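Local coordinates for prolyl-ACP dehydrogenase (Oscillatoria sp., PDB 4IRN), which uses bound FAD to oxidise a prolyl group carried on an acyl carrier protein, a step in making the cyanotoxin anatoxin-a, at residues 128-133 / 277-282; 136-141 / 269-274; 99-104 / 338-343; 158-163 / 202-207. All blocks are in the same frame, centred on the assembly; numbering follows the deposited sequence.

How the contacts relate
From the N terminus, 99-104 at the start of helix 101-114 opens the widest loop, which contact 3 closes at 338-343. Helix 118-138 follows and supplies the first halves of contact 1 (128-133) and contact 2 (136-141). Strand 158-161 then opens contact 4, the shortest loop, closed by strand 202-208. Helix 268-282 next pairs back in reverse order, 269-274 completing contact 2 and 277-282 completing contact 1. The four loops therefore lie one within another, and none cross. Contacts 1, 2 and 3 join the N-terminal helices to the C-terminal ones, while contact 4 lies in the middle beta domain, against which contacts 1 and 2 pack.

Contact 1: 128-133 / 277-282; sequences IWACEM and EWERGF
W129 and E279 mark the closest backbone approach, their CA atoms 5.2 Å apart, where helices 128-133 and 277-282 pass nearly antiparallel, their axes at 154° and 8.1 Å from each other. The first helix widens here: M133 N bonds to I128 O at 3.0 Å, a pi-type turn. Large flat side chains fill the space between. W129 and W278 meet rim to rim, CZ3 of W129 lying 3.4 Å from CE3 of W278; the planes are almost parallel (5°), yet neither ring covers the other's face. Instead each indole takes an aliphatic group. F282 CB sits over the five-membered ring of W129 at 3.7 Å from its centroid, a CH-pi contact, and I128 CG2 lies on the opposite face. M133, bent at chi2 (-49°) and chi3, folds its flexible thioether over W278, placing CE 3.8 Å from the six-membered-ring centroid in a CH-pi contact. M133 SD stands above the same W278 ring, further off at 4.7 Å from its centroid, as the Met-aromatic contact. The E279 side chain meets 128-133 through OE1, against A130 CB, while OE2 is hydrogen-bonded to S400 OG. W129 NE1 bonds to N125 OD1, so the buried indole N-H is satisfied. Helix 101-114 meets the cluster through I101, T104 and L108, helix 316-344 packs on F282, and strand 158-161 lies against A130 through H160.

Contact 2: 136-141 / 269-274; sequences LTFGTE and LAIFNH
F138 reaches from the last turn of helix 118-138 to I271 and H274 on helix 268-282. Its CG lies anti to its own carbonyl carbon (chi1 -57°), which carries the ring across to the other helix. F138 CB meets I271 CD1 at 4.0 Å. From CG onward the F138 ring lies flat against the isoleucine, and I271 CG1 is centred over one face, 3.6 Å from the ring centroid in a CH-pi contact; T137 CG2 lies over the opposite face, nearer the rim. CD2 also touches I271 CG2, and on the other side CE1 comes near A270 CB. F138 CE2 reaches H274 CG at 3.5 Å, with H274 CB in the plane of the phenyl ring at its edge. At the tip, F138 CZ is 3.6 Å from A270 O. The edge of the F138 ring is turned toward the face of the H274 imidazole, a T-shaped pair with planes at 88°. In the acyl-CoA dehydrogenase fold this joins the N-terminal helical domain to the first helix of the C-terminal one, here near the protein surface, where a histidine can combine aromatic packing with a polar rim. T137 and H274 reach toward each other from opposite directions, T137 setting CG2 over the imidazole face of H274, 3.8 Å from its centroid. A threonine suits the spot because its methyl packs while its OG1 bonds back to M133 O in the preceding turn. Pointing away from 136-141, F272 makes an edge-to-face pair with F206 and touches A162. One turn further along the same helix, W278 meets H274 edge-to-face.

Contact 3: 99-104 / 338-343; sequences LDILTT and KVAWMK
L102 and A340 bring their CA atoms within 5.1 Å of each other, and the small alanine is what lets the helices come so near. A340 CB is met by two branches: L102 CD2 at 3.8 Å and I101 CG2 at 4.0 Å. I101 CG2, which stands anti to the backbone N, also rests 3.4 Å from A340 O, so the isoleucine packs on the backbone of the other helix as well as on its methyl. The other leucine methyl, L102 CD1, runs alongside W341 and lies 3.8 Å from the CD1 of that ring. W341 CB points away from 99-104, and the residue also packs on A39 of the second subunit. This is helix packing between the N-terminal domain of the acyl-CoA dehydrogenase fold and helix 316-344, a long helix of its C-terminal domain. Behind the apolar layer, D100 sets where helix 101-114 begins. It is the N-cap: D100 OD2 accepts from T103 N at 3.2 Å, approached from above the carboxylate plane, while D100 OD1 takes the T103 OG1 hydroxyl at 2.7 Å on its syn side. An aspartate fits here because its short side chain can bend back (chi1 65°) to the first turn. The D100 carbonyl oxygen is gripped twice, by T104 N and by T104 OG1. Across the interface E344 OE1, just beyond 338-343, accepts from I101 N. I101 CG1 lies against the backbone carbonyl carbon of K343, whose side chain leads away, its NZ forming a salt bridge with E277 OE2.

Contact 4: 158-163 / 202-207; sequences ASHAAT and LFIIFA. With FAD (flavin-adenine dinucleotide), chain I.
H160 extends its imidazole with CG anti to the backbone N (chi1 174°), while F206 swings its CG beside its own N (chi1 -74°); the two rings thus lean together obliquely, centroids 5.1 Å apart. Beneath them strands 158-161 and 202-207 run parallel. S159 N donates to L202 O, S159 O accepts from I204 N at 2.8 Å, A161 N donates to I204 O, and A161 O accepts from F206 N. S159 and A161 thus spend their backbone polar groups on the neighbouring strand. H160 presents its carbonyl on the other edge, the one facing away from strand 202-208, where the flavin lies. H160 O accepts from FAD N3 at 2.6 Å. Just past the strand, A162 N (3.0 Å) and T163 N (2.8 Å) both donate to FAD O2. A small alanine suits this edge, A162 CB fitting between O2 and F206 CD1. On the sheet face shared with F203, S159 CB packs against that ring and its OG bonds to T195 O. The main chain therefore reads the pyrimidine end of the flavin by an acceptor facing N3 and two donors on O2, which would be expected to favour the negative charge gathering near N1 and O2 on reduction.

Contact 1: 128-133 / 277-282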
# COMPACT_ATOMS: atom_id res chain seq x y z
N ILE A 128 5.29 -11.97 32.25
CA ILE A 128 5.28 -10.66 32.91
C ILE A 128 3.96 -9.90 32.80
O ILE A 128 3.33 -9.59 33.82
CB ILE A 128 6.47 -9.78 32.44
CG1 ILE A 128 7.82 -10.43 32.78
CG2 ILE A 128 6.40 -8.39 33.06
CD1 ILE A 128 8.96 -10.05 31.81
N TRP A 129 3.56 -9.57 31.56
CA TRP A 129 2.38 -8.75 31.27
C TRP A 129 1.01 -9.40 31.39
O TRP A 129 0.08 -8.72 31.83
CB TRP A 129 2.54 -7.97 29.95
CG TRP A 129 3.88 -7.32 29.79
CD1 TRP A 129 4.88 -7.70 28.94
CD2 TRP A 129 4.41 -6.24 30.56
NE1 TRP A 129 5.98 -6.90 29.11
CE2 TRP A 129 5.72 -6.00 30.11
CE3 TRP A 129 3.89 -5.42 31.59
CZ2 TRP A 129 6.53 -4.97 30.64
CZ3 TRP A 129 4.70 -4.42 32.13
CH2 TRP A 129 6.00 -4.21 31.65
N ALA A 130 0.87 -10.68 31.00
CA ALA A 130 -0.42 -11.36 31.06
C ALA A 130 -0.68 -12.15 32.34
O ALA A 130 -1.82 -12.60 32.55
CB ALA A 130 -0.62 -12.24 29.83
N CYS A 131 0.35 -12.33 33.19
CA CYS A 131 0.22 -13.11 34.42
C CYS A 131 0.61 -12.34 35.68
O CYS A 131 -0.22 -12.23 36.58
CB CYS A 131 0.98 -14.42 34.30
SG CYS A 131 0.57 -15.38 32.83
N GLU A 132 1.86 -11.83 35.75
CA GLU A 132 2.35 -11.09 36.92
C GLU A 132 1.59 -9.78 37.14
O GLU A 132 1.22 -9.48 38.28
CB GLU A 132 3.86 -10.80 36.83
CG GLU A 132 4.77 -12.01 36.97
CD GLU A 132 6.26 -11.70 36.95
OE1 GLU A 132 6.64 -10.63 36.43
OE2 GLU A 132 7.05 -12.53 37.44
N MET A 133 1.36 -9.00 36.06
CA MET A 133 0.64 -7.72 36.12
C MET A 133 -0.81 -7.79 36.63
O MET A 133 -1.11 -7.08 37.59
CB MET A 133 0.75 -6.93 34.81
CG MET A 133 2.11 -6.30 34.57
SD MET A 133 2.84 -5.35 35.93
CE MET A 133 1.58 -4.12 36.24
N GLU A 277 -4.27 -4.42 28.20
CA GLU A 277 -3.61 -3.11 28.19
C GLU A 277 -2.07 -3.32 28.27
O GLU A 277 -1.34 -2.82 27.42
CB GLU A 277 -4.07 -2.28 29.39
CG GLU A 277 -4.97 -1.13 29.04
CD GLU A 277 -5.59 -0.50 30.27
OE1 GLU A 277 -6.68 -0.95 30.68
OE2 GLU A 277 -4.97 0.43 30.82
N TRP A 278 -1.61 -4.12 29.26
CA TRP A 278 -0.19 -4.41 29.47
C TRP A 278 0.38 -5.28 28.38
O TRP A 278 1.51 -5.04 27.94
CB TRP A 278 0.05 -5.05 30.85
CG TRP A 278 -0.24 -4.13 32.00
CD1 TRP A 278 -1.37 -4.11 32.77
CD2 TRP A 278 0.58 -3.05 32.47
NE1 TRP A 278 -1.30 -3.09 33.69
CE2 TRP A 278 -0.12 -2.42 33.53
CE3 TRP A 278 1.82 -2.53 32.09
CZ2 TRP A 278 0.40 -1.32 34.22
CZ3 TRP A 278 2.35 -1.45 32.79
CH2 TRP A 278 1.64 -0.86 33.84
N GLU A 279 -0.40 -6.28 27.92
CA GLU A 279 0.03 -7.21 26.88
C GLU A 279 0.25 -6.51 25.55
O GLU A 279 1.38 -6.45 25.08
CB GLU A 279 -0.96 -8.37 26.74
CG GLU A 279 -0.37 -9.64 26.16
CD GLU A 279 -1.37 -10.76 25.96
OE1 GLU A 279 -2.22 -10.97 26.85
OE2 GLU A 279 -1.29 -11.44 24.91
N ARG A 280 -0.82 -5.93 24.97
CA ARG A 280 -0.78 -5.23 23.68
C ARG A 280 0.28 -4.15 23.60
O ARG A 280 0.98 -4.06 22.59
CB ARG A 280 -2.17 -4.66 23.31
CG ARG A 280 -3.17 -5.73 22.92
CD ARG A 280 -4.57 -5.18 22.86
NE ARG A 280 -5.53 -6.24 22.56
CZ ARG A 280 -6.83 -6.04 22.34
NH1 ARG A 280 -7.33 -4.81 22.39
NH2 ARG A 280 -7.62 -7.05 22.06
N GLY A 281 0.41 -3.36 24.66
CA GLY A 281 1.36 -2.26 24.71
C GLY A 281 2.81 -2.63 24.96
O GLY A 281 3.70 -1.87 24.56
N PHE A 282 3.09 -3.77 25.64
CA PHE A 282 4.46 -4.13 26.01
C PHE A 282 5.06 -5.44 25.51
O PHE A 282 6.27 -5.62 25.63
CB PHE A 282 4.68 -3.90 27.51
CG PHE A 282 4.29 -2.50 27.93
CD1 PHE A 282 5.08 -1.41 27.59
CD2 PHE A 282 3.09 -2.27 28.59
CE1 PHE A 282 4.68 -0.12 27.91
CE2 PHE A 282 2.70 -0.97 28.92
CZ PHE A 282 3.50 0.09 28.58

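Contact 2: 136-141 / 269-274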
# COMPACT_ATOMS: atom_id res chain seq x y z
N LEU A 136 -0.67 -8.49 40.35
CA LEU A 136 -0.21 -7.32 41.11
C LEU A 136 -1.36 -6.32 41.34
O LEU A 136 -1.49 -5.76 42.43
CB LEU A 136 0.99 -6.66 40.39
CG LEU A 136 1.53 -5.33 40.95
CD1 LEU A 136 2.13 -5.51 42.34
CD2 LEU A 136 2.55 -4.73 40.03
N THR A 137 -2.21 -6.13 40.30
CA THR A 137 -3.33 -5.19 40.30
C THR A 137 -4.58 -5.71 41.02
O THR A 137 -5.13 -4.99 41.85
CB THR A 137 -3.61 -4.72 38.87
OG1 THR A 137 -2.39 -4.20 38.33
CG2 THR A 137 -4.71 -3.66 38.78
N PHE A 138 -5.03 -6.93 40.71
CA PHE A 138 -6.26 -7.49 41.27
C PHE A 138 -6.12 -8.45 42.46
O PHE A 138 -7.11 -8.75 43.13
CB PHE A 138 -7.13 -8.10 40.16
CG PHE A 138 -7.48 -7.13 39.05
CD1 PHE A 138 -8.63 -6.34 39.13
CD2 PHE A 138 -6.68 -7.02 37.92
CE1 PHE A 138 -8.95 -5.45 38.11
CE2 PHE A 138 -7.01 -6.13 36.90
CZ PHE A 138 -8.14 -5.35 37.00
N GLY A 139 -4.91 -8.94 42.71
CA GLY A 139 -4.65 -9.88 43.78
C GLY A 139 -4.69 -9.27 45.17
O GLY A 139 -4.37 -8.09 45.36
N THR A 140 -5.09 -10.09 46.15
CA THR A 140 -5.12 -9.68 47.56
C THR A 140 -3.70 -9.71 48.10
O THR A 140 -2.81 -10.28 47.45
CB THR A 140 -6.06 -10.58 48.38
OG1 THR A 140 -5.54 -11.91 48.46
CG2 THR A 140 -7.49 -10.59 47.84
N GLU A 141 -3.46 -9.09 49.27
CA GLU A 141 -2.13 -9.06 49.88
C GLU A 141 -1.54 -10.45 50.05
O GLU A 141 -0.37 -10.65 49.70
CB GLU A 141 -2.12 -8.24 51.18
CG GLU A 141 -2.47 -6.77 50.99
CD GLU A 141 -1.67 -5.99 49.95
OE1 GLU A 141 -0.42 -6.09 49.96
OE2 GLU A 141 -2.30 -5.26 49.14
N LEU A 269 -13.72 -9.88 33.29
CA LEU A 269 -13.63 -8.98 32.13
C LEU A 269 -12.65 -7.82 32.41
O LEU A 269 -11.76 -7.56 31.59
CB LEU A 269 -15.04 -8.46 31.74
CG LEU A 269 -15.08 -7.37 30.65
CD1 LEU A 269 -14.72 -7.93 29.30
CD2 LEU A 269 -16.43 -6.69 30.62
N ALA A 270 -12.83 -7.13 33.58
CA ALA A 270 -11.97 -6.03 34.01
C ALA A 270 -10.51 -6.50 34.09
O ALA A 270 -9.60 -5.76 33.71
CB ALA A 270 -12.43 -5.49 35.35
N ILE A 271 -10.31 -7.75 34.55
CA ILE A 271 -8.99 -8.36 34.67
C ILE A 271 -8.40 -8.62 33.27
O ILE A 271 -7.25 -8.28 33.04
CB ILE A 271 -9.02 -9.62 35.60
CG1 ILE A 271 -9.55 -9.26 37.00
CG2 ILE A 271 -7.63 -10.26 35.72
CD1 ILE A 271 -9.58 -10.39 38.03
N PHE A 272 -9.21 -9.17 32.35
CA PHE A 272 -8.77 -9.49 30.99
C PHE A 272 -8.40 -8.22 30.21
O PHE A 272 -7.37 -8.18 29.51
CB PHE A 272 -9.85 -10.30 30.25
CG PHE A 272 -9.43 -10.76 28.87
CD1 PHE A 272 -8.69 -11.92 28.72
CD2 PHE A 272 -9.78 -10.04 27.73
CE1 PHE A 272 -8.30 -12.35 27.44
CE2 PHE A 272 -9.39 -10.47 26.46
CZ PHE A 272 -8.66 -11.62 26.33
N ASN A 273 -9.28 -7.20 30.30
CA ASN A 273 -9.11 -5.91 29.64
C ASN A 273 -7.92 -5.15 30.22
O ASN A 273 -7.24 -4.44 29.47
CB ASN A 273 -10.40 -5.09 29.70
CG ASN A 273 -11.45 -5.46 28.66
OD1 ASN A 273 -11.16 -6.10 27.63
ND2 ASN A 273 -12.70 -5.09 28.93
N HIS A 274 -7.64 -5.33 31.56
CA HIS A 274 -6.45 -4.74 32.18
C HIS A 274 -5.21 -5.50 31.69
O HIS A 274 -4.20 -4.89 31.37
CB HIS A 274 -6.57 -4.80 33.70
CG HIS A 274 -5.38 -4.29 34.45
ND1 HIS A 274 -4.35 -5.14 34.82
CD2 HIS A 274 -5.07 -3.03 34.83
CE1 HIS A 274 -3.46 -4.38 35.43
NE2 HIS A 274 -3.84 -3.10 35.46

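Contact 3: 99-104 / 338-343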
# COMPACT_ATOMS: atom_id res chain seq x y z
N LEU A 99 11.12 -1.01 38.61
CA LEU A 99 11.48 0.04 37.65
C LEU A 99 10.25 0.77 37.20
O LEU A 99 9.16 0.24 37.21
CB LEU A 99 12.20 -0.48 36.39
CG LEU A 99 13.48 -1.28 36.49
CD1 LEU A 99 14.01 -1.58 35.12
CD2 LEU A 99 14.53 -0.52 37.27
N ASP A 100 10.44 1.99 36.74
CA ASP A 100 9.35 2.73 36.15
C ASP A 100 9.12 2.16 34.74
O ASP A 100 10.06 1.60 34.15
CB ASP A 100 9.62 4.24 36.13
CG ASP A 100 10.78 4.67 35.27
OD1 ASP A 100 11.94 4.61 35.76
OD2 ASP A 100 10.53 5.08 34.11
N ILE A 101 7.88 2.24 34.24
CA ILE A 101 7.46 1.69 32.94
C ILE A 101 8.31 2.16 31.77
O ILE A 101 8.74 1.33 30.96
CB ILE A 101 5.94 1.90 32.69
CG1 ILE A 101 5.07 1.49 33.91
CG2 ILE A 101 5.49 1.18 31.42
CD1 ILE A 101 5.23 0.05 34.49
N LEU A 102 8.59 3.48 31.69
CA LEU A 102 9.41 4.05 30.61
C LEU A 102 10.82 3.43 30.55
O LEU A 102 11.30 3.13 29.46
CB LEU A 102 9.45 5.58 30.67
CG LEU A 102 8.20 6.26 30.11
CD1 LEU A 102 7.88 7.55 30.87
CD2 LEU A 102 8.29 6.49 28.59
N THR A 103 11.43 3.17 31.73
CA THR A 103 12.74 2.52 31.85
C THR A 103 12.60 1.05 31.45
O THR A 103 13.45 0.54 30.73
CB THR A 103 13.33 2.71 33.26
OG1 THR A 103 13.39 4.10 33.55
CG2 THR A 103 14.72 2.10 33.41
N THR A 104 11.51 0.38 31.91
CA THR A 104 11.21 -1.03 31.62
C THR A 104 11.09 -1.24 30.10
O THR A 104 11.72 -2.16 29.57
CB THR A 104 9.95 -1.49 32.40
OG1 THR A 104 10.05 -1.09 33.77
CG2 THR A 104 9.71 -2.98 32.32
N LYS A 338 4.49 6.17 24.25
CA LYS A 338 3.25 6.83 24.65
C LYS A 338 2.53 5.95 25.70
O LYS A 338 2.14 6.47 26.75
CB LYS A 338 2.35 7.11 23.41
CG LYS A 338 0.97 7.66 23.75
CD LYS A 338 0.84 9.19 23.74
CE LYS A 338 -0.54 9.61 24.20
NZ LYS A 338 -1.25 10.46 23.21
N VAL A 339 2.35 4.65 25.40
CA VAL A 339 1.72 3.65 26.28
C VAL A 339 2.50 3.56 27.60
O VAL A 339 1.89 3.59 28.68
CB VAL A 339 1.59 2.26 25.60
CG1 VAL A 339 0.92 1.25 26.52
CG2 VAL A 339 0.81 2.36 24.31
N ALA A 340 3.85 3.46 27.51
CA ALA A 340 4.76 3.39 28.64
C ALA A 340 4.57 4.58 29.57
O ALA A 340 4.47 4.39 30.78
CB ALA A 340 6.21 3.31 28.16
N TRP A 341 4.44 5.80 29.01
CA TRP A 341 4.22 7.03 29.76
C TRP A 341 2.85 7.00 30.46
O TRP A 341 2.78 7.22 31.67
CB TRP A 341 4.34 8.26 28.84
CG TRP A 341 4.25 9.57 29.57
CD1 TRP A 341 5.27 10.24 30.17
CD2 TRP A 341 3.06 10.34 29.81
NE1 TRP A 341 4.80 11.40 30.76
CE2 TRP A 341 3.45 11.48 30.55
CE3 TRP A 341 1.71 10.19 29.47
CZ2 TRP A 341 2.54 12.47 30.95
CZ3 TRP A 341 0.80 11.16 29.86
CH2 TRP A 341 1.22 12.29 30.59
N MET A 342 1.79 6.72 29.70
CA MET A 342 0.41 6.65 30.18
C MET A 342 0.22 5.67 31.33
O MET A 342 -0.40 6.02 32.33
CB MET A 342 -0.54 6.31 29.04
CG MET A 342 -0.77 7.45 28.09
SD MET A 342 -2.10 7.06 26.95
CE MET A 342 -3.51 7.48 27.96
N LYS A 343 0.76 4.43 31.18
CA LYS A 343 0.69 3.39 32.21
C LYS A 343 1.50 3.75 33.46
O LYS A 343 1.10 3.38 34.57
CB LYS A 343 1.06 2.01 31.65
CG LYS A 343 -0.12 1.22 31.08
CD LYS A 343 -1.28 1.05 32.08
CE LYS A 343 -2.11 -0.16 31.79
NZ LYS A 343 -3.12 -0.40 32.85

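Contact 4: 158-163 / 202-207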
# COMPACT_ATOMS: atom_id res chain seq x y z
N ALA A 158 4.55 -18.78 34.57
CA ALA A 158 3.10 -18.62 34.52
C ALA A 158 2.56 -18.62 33.09
O ALA A 158 3.25 -18.24 32.14
CB ALA A 158 2.67 -17.37 35.27
N SER A 159 1.31 -19.09 32.94
CA SER A 159 0.57 -19.18 31.70
C SER A 159 -0.75 -18.45 31.85
O SER A 159 -1.32 -18.40 32.95
CB SER A 159 0.32 -20.63 31.32
OG SER A 159 1.48 -21.21 30.75
N HIS A 160 -1.21 -17.86 30.75
CA HIS A 160 -2.46 -17.13 30.67
C HIS A 160 -3.34 -17.93 29.70
O HIS A 160 -3.03 -18.00 28.52
CB HIS A 160 -2.19 -15.69 30.18
CG HIS A 160 -3.41 -14.86 29.91
ND1 HIS A 160 -3.99 -14.83 28.65
CD2 HIS A 160 -4.12 -14.05 30.73
CE1 HIS A 160 -5.02 -14.01 28.74
NE2 HIS A 160 -5.14 -13.52 29.97
N ALA A 161 -4.38 -18.61 30.23
CA ALA A 161 -5.30 -19.42 29.43
C ALA A 161 -6.69 -18.81 29.41
O ALA A 161 -7.45 -18.93 30.38
CB ALA A 161 -5.34 -20.85 29.94
N ALA A 162 -7.00 -18.10 28.30
CA ALA A 162 -8.26 -17.41 28.08
C ALA A 162 -8.96 -17.86 26.82
O ALA A 162 -10.15 -18.15 26.87
CB ALA A 162 -8.05 -15.91 28.06
N THR A 163 -8.23 -17.94 25.69
CA THR A 163 -8.77 -18.33 24.37
C THR A 163 -9.29 -19.78 24.34
O THR A 163 -8.76 -20.64 25.04
CB THR A 163 -7.75 -18.04 23.26
OG1 THR A 163 -8.40 -18.11 21.99
CG2 THR A 163 -6.60 -19.02 23.24
N LEU A 202 2.09 -22.06 37.50
CA LEU A 202 0.83 -21.40 37.83
C LEU A 202 0.06 -21.02 36.55
O LEU A 202 0.65 -20.49 35.60
CB LEU A 202 1.05 -20.18 38.74
CG LEU A 202 -0.19 -19.49 39.34
CD1 LEU A 202 -0.86 -20.35 40.43
CD2 LEU A 202 0.17 -18.13 39.90
N PHE A 203 -1.25 -21.30 36.54
CA PHE A 203 -2.12 -21.04 35.40
C PHE A 203 -3.16 -19.98 35.73
O PHE A 203 -3.90 -20.12 36.70
CB PHE A 203 -2.80 -22.35 34.95
CG PHE A 203 -1.86 -23.34 34.31
CD1 PHE A 203 -1.15 -24.25 35.09
CD2 PHE A 203 -1.71 -23.40 32.93
CE1 PHE A 203 -0.28 -25.17 34.49
CE2 PHE A 203 -0.83 -24.32 32.33
CZ PHE A 203 -0.13 -25.20 33.12
N ILE A 204 -3.20 -18.90 34.92
CA ILE A 204 -4.19 -17.83 35.05
C ILE A 204 -5.32 -18.19 34.08
O ILE A 204 -5.16 -18.07 32.86
CB ILE A 204 -3.57 -16.41 34.81
CG1 ILE A 204 -2.31 -16.13 35.68
CG2 ILE A 204 -4.61 -15.29 34.92
CD1 ILE A 204 -2.45 -16.22 37.22
N ILE A 205 -6.43 -18.68 34.61
CA ILE A 205 -7.57 -19.18 33.83
C ILE A 205 -8.81 -18.30 33.89
O ILE A 205 -9.26 -17.93 34.96
CB ILE A 205 -7.85 -20.66 34.18
CG1 ILE A 205 -6.52 -21.47 34.15
CG2 ILE A 205 -8.97 -21.26 33.34
CD1 ILE A 205 -6.55 -22.91 33.78
N PHE A 206 -9.36 -17.99 32.70
CA PHE A 206 -10.57 -17.19 32.53
C PHE A 206 -11.75 -18.12 32.30
O PHE A 206 -11.79 -18.83 31.30
CB PHE A 206 -10.38 -16.16 31.39
CG PHE A 206 -9.49 -15.02 31.83
CD1 PHE A 206 -8.10 -15.11 31.71
CD2 PHE A 206 -10.03 -13.86 32.37
CE1 PHE A 206 -7.27 -14.07 32.15
CE2 PHE A 206 -9.20 -12.81 32.80
CZ PHE A 206 -7.82 -12.92 32.68
N ALA A 207 -12.67 -18.17 33.26
CA ALA A 207 -13.85 -19.04 33.24
C ALA A 207 -15.15 -18.25 33.53
O ALA A 207 -15.09 -17.04 33.74
CB ALA A 207 -13.68 -20.16 34.27
PA FAD I . -10.59 -16.09 15.15
O1A FAD I . -10.81 -15.31 16.39
O2A FAD I . -11.21 -17.46 14.93
O5B FAD I . -11.11 -15.26 13.91
C5B FAD I . -10.90 -15.75 12.57
C4B FAD I . -10.56 -14.58 11.69
O4B FAD I . -11.72 -13.74 11.55
C3B FAD I . -9.40 -13.71 12.18
O3B FAD I . -8.36 -13.72 11.22
C2B FAD I . -9.99 -12.31 12.40
O2B FAD I . -9.27 -11.35 11.64
C1B FAD I . -11.41 -12.38 11.83
N9A FAD I . -12.44 -11.84 12.71
C8A FAD I . -13.01 -12.46 13.80
N7A FAD I . -13.87 -11.71 14.44
C5A FAD I . -13.88 -10.52 13.74
C6A FAD I . -14.59 -9.31 13.92
N6A FAD I . -15.46 -9.09 14.91
N1A FAD I . -14.35 -8.31 13.04
C2A FAD I . -13.48 -8.52 12.05
N3A FAD I . -12.78 -9.62 11.77
C4A FAD I . -13.01 -10.59 12.66
N1 FAD I . -4.47 -17.09 23.93
C2 FAD I . -4.50 -17.21 25.30
O2 FAD I . -5.55 -17.11 25.92
N3 FAD I . -3.33 -17.49 26.00
C4 FAD I . -2.08 -17.66 25.44
O4 FAD I . -1.11 -17.90 26.16
C4X FAD I . -2.05 -17.53 23.98
N5 FAD I . -0.90 -17.72 23.37
C5X FAD I . -0.90 -17.66 21.98
C6 FAD I . 0.32 -17.85 21.31
C7 FAD I . 0.40 -17.79 19.93
C7M FAD I . 1.75 -17.91 19.25
C8 FAD I . -0.77 -17.56 19.17
C8M FAD I . -0.74 -17.47 17.67
C9 FAD I . -1.98 -17.38 19.83
C9A FAD I . -2.07 -17.42 21.22
N10 FAD I . -3.30 -17.23 21.92
C10 FAD I . -3.31 -17.26 23.29
C1' FAD I . -4.55 -17.08 21.15
C2' FAD I . -4.52 -15.79 20.35
O2' FAD I . -4.79 -14.66 21.17
C3' FAD I . -5.48 -15.88 19.16
O3' FAD I . -4.72 -15.86 17.95
C4' FAD I . -6.54 -14.78 19.11
O4' FAD I . -7.33 -14.82 20.30
C5' FAD I . -7.38 -14.81 17.85
O5' FAD I . -8.20 -15.99 17.83
P FAD I . -8.23 -16.92 16.52
O1P FAD I . -6.88 -17.05 15.91
O2P FAD I . -8.92 -18.10 17.15
O3P FAD I . -9.01 -16.38 15.23